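Local coordinates for eukaryotic peptide chain release factor GTP-binding subunit (Schizosaccharomyces pombe, PDB 1R5B), which is a GTP-binding subunit of the eukaryotic release factor, a P-loop protein of the translation-factor family with beta domains following its nucleotide-binding domain, at residues A[367-372]-A[422-427]. Residues are numbered along the deposited sequence; the frame is centred on the assembly and turned at random.
Sequences AQIAIL and MKIIAE
Ile369 and Ile424 flank each other on one face of the pairing of two antiparallel segments, with their CG2 methyls turned to one another; the model sets these groups too tightly for their exact spacing to be trusted. Phe397 touches both isoleucines, while Phe448 and Leu450 of strand 447-451 lie against Ile369. Gln368 departs from the other side: with CG anti to the carbonyl carbon (chi1 -70°), the extended chain runs past the Ile424 carbonyl, CB standing 3.5 Å from Ile424 O. Lys423 begins in a similar way, its CB close to Ile369 O before the chain bends away. At the far end Ile371 reaches over with CD1 to 4.4 Å from Met422 CB, a light apolar touch.

Two clear backbone bonds lie near the ends. Ala367 N donates to Ala426 O at 3.2 Å, and Ile371 N to Met422 O at 3.2 Å. CA-H...O contacts accompany them: Gln368 CA to Ile424 O at 3.0 Å, Lys423 CA to Ile369 O at 3.0 Å and Ala370 CA to Met422 O at 3.3 Å, so that Met422 O receives both Ile371 N and Ala370 CA. Strand 364-371 sits between 457-466, which bonds to Gln368 and Ala370, and 426-430 in the antiparallel sheet of the eEF1A C-terminal-like domain; the contact joins the latter two neighbours. Cohesion across this pairing thus draws on bent hydrogen bonds (137° and 147° at the hydrogen), carbonyl contacts with CA-H groups and an apolar face completed by Phe397 and Phe448, without a charged pair between the segments.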
loop_
_atom_site.group_PDB
_atom_site.type_symbol
_atom_site.label_atom_id
_atom_site.label_comp_id
_atom_site.label_asym_id
_atom_site.label_seq_id
_atom_site.Cartn_x
_atom_site.Cartn_y
_atom_site.Cartn_z
ATOM N N ALA A 367 3.547 -15.932 -15.596
ATOM C CA ALA A 367 3.188 -14.517 -15.807
ATOM C C ALA A 367 2.021 -14.259 -16.786
ATOM O O ALA A 367 2.072 -14.681 -17.952
ATOM C CB ALA A 367 4.411 -13.747 -16.273
ATOM N N GLN A 368 0.989 -13.556 -16.296
ATOM C CA GLN A 368 -0.109 -13.071 -17.124
ATOM C C GLN A 368 0.334 -11.849 -17.909
ATOM O O GLN A 368 0.987 -10.977 -17.351
ATOM C CB GLN A 368 -1.299 -12.651 -16.261
ATOM C CG GLN A 368 -2.061 -13.779 -15.571
ATOM C CD GLN A 368 -3.442 -13.340 -15.086
ATOM O OE1 GLN A 368 -3.997 -13.936 -14.160
ATOM N NE2 GLN A 368 -3.995 -12.300 -15.708
ATOM N N ILE A 369 -0.080 -11.755 -19.173
ATOM C CA ILE A 369 0.442 -10.732 -20.088
ATOM C C ILE A 369 -0.607 -10.194 -21.066
ATOM O O ILE A 369 -1.720 -10.712 -21.155
ATOM C CB ILE A 369 1.670 -11.296 -20.866
ATOM C CG1 ILE A 369 2.784 -10.252 -21.015
ATOM C CG2 ILE A 369 1.271 -11.829 -22.239
ATOM C CD1 ILE A 369 4.180 -10.874 -21.203
ATOM N N ALA A 370 -0.230 -9.156 -21.804
ATOM C CA ALA A 370 -1.143 -8.493 -22.716
ATOM C C ALA A 370 -0.372 -7.803 -23.835
ATOM O O ALA A 370 0.287 -6.792 -23.599
ATOM C CB ALA A 370 -2.004 -7.488 -21.962
ATOM N N ILE A 371 -0.473 -8.352 -25.047
ATOM C CA ILE A 371 0.236 -7.833 -26.209
ATOM C C ILE A 371 -0.433 -6.535 -26.651
ATOM O O ILE A 371 -1.651 -6.405 -26.537
ATOM C CB ILE A 371 0.224 -8.889 -27.343
ATOM C CG1 ILE A 371 1.143 -10.061 -26.972
ATOM C CG2 ILE A 371 0.640 -8.276 -28.695
ATOM C CD1 ILE A 371 0.559 -11.033 -25.949
ATOM N N LEU A 372 0.359 -5.598 -27.182
ATOM C CA LEU A 372 -0.087 -4.213 -27.395
ATOM C C LEU A 372 -0.116 -3.705 -28.856
ATOM O O LEU A 372 -1.027 -2.945 -29.197
ATOM C CB LEU A 372 0.745 -3.247 -26.525
ATOM C CG LEU A 372 0.111 -2.815 -25.191
ATOM C CD1 LEU A 372 1.160 -2.328 -24.200
ATOM C CD2 LEU A 372 -0.953 -1.741 -25.416
ATOM N N MET A 422 -4.190 -9.856 -27.254
ATOM C CA MET A 422 -4.217 -11.187 -26.657
ATOM C C MET A 422 -3.636 -11.115 -25.233
ATOM O O MET A 422 -3.126 -10.075 -24.822
ATOM C CB MET A 422 -3.417 -12.156 -27.535
ATOM C CG MET A 422 -3.830 -13.610 -27.435
ATOM S SD MET A 422 -3.132 -14.563 -28.773
ATOM C CE MET A 422 -2.452 -15.958 -27.937
ATOM N N LYS A 423 -3.728 -12.231 -24.508
ATOM C CA LYS A 423 -3.286 -12.346 -23.124
ATOM C C LYS A 423 -2.404 -13.615 -22.888
ATOM O O LYS A 423 -1.940 -14.225 -23.864
ATOM C CB LYS A 423 -4.537 -12.320 -22.233
ATOM C CG LYS A 423 -5.028 -10.898 -21.862
ATOM C CD LYS A 423 -6.277 -10.463 -22.641
ATOM C CE LYS A 423 -7.503 -10.357 -21.724
ATOM N NZ LYS A 423 -8.777 -10.096 -22.460
ATOM N N ILE A 424 -2.131 -13.988 -21.626
ATOM C CA ILE A 424 -1.388 -15.239 -21.316
ATOM C C ILE A 424 -1.395 -15.710 -19.841
ATOM O O ILE A 424 -1.666 -14.936 -18.930
ATOM C CB ILE A 424 0.101 -15.108 -21.750
ATOM C CG1 ILE A 424 0.662 -16.462 -22.232
ATOM C CG2 ILE A 424 0.931 -14.539 -20.599
ATOM C CD1 ILE A 424 2.157 -16.721 -21.869
ATOM N N ILE A 425 -1.082 -16.991 -19.633
ATOM C CA ILE A 425 -0.610 -17.503 -18.334
ATOM C C ILE A 425 0.415 -18.645 -18.555
ATOM O O ILE A 425 0.035 -19.800 -18.758
ATOM C CB ILE A 425 -1.825 -17.881 -17.363
ATOM C CG1 ILE A 425 -1.774 -19.323 -16.804
ATOM C CG2 ILE A 425 -3.182 -17.597 -18.014
ATOM C CD1 ILE A 425 -0.716 -19.557 -15.718
ATOM N N ALA A 426 1.712 -18.315 -18.551
ATOM C CA ALA A 426 2.763 -19.305 -18.865
ATOM C C ALA A 426 4.181 -18.989 -18.358
ATOM O O ALA A 426 4.473 -17.871 -17.918
ATOM C CB ALA A 426 2.807 -19.538 -20.354
ATOM N N GLU A 427 5.056 -19.999 -18.457
ATOM C CA GLU A 427 6.439 -19.930 -17.949
ATOM C C GLU A 427 7.312 -18.946 -18.727
ATOM O O GLU A 427 7.209 -18.831 -19.950
ATOM C CB GLU A 427 7.123 -21.315 -17.973
ATOM C CG GLU A 427 7.170 -22.029 -16.625
ATOM C CD GLU A 427 8.312 -23.027 -16.511
ATOM O OE1 GLU A 427 8.043 -24.247 -16.503
ATOM O OE2 GLU A 427 9.481 -22.590 -16.421
#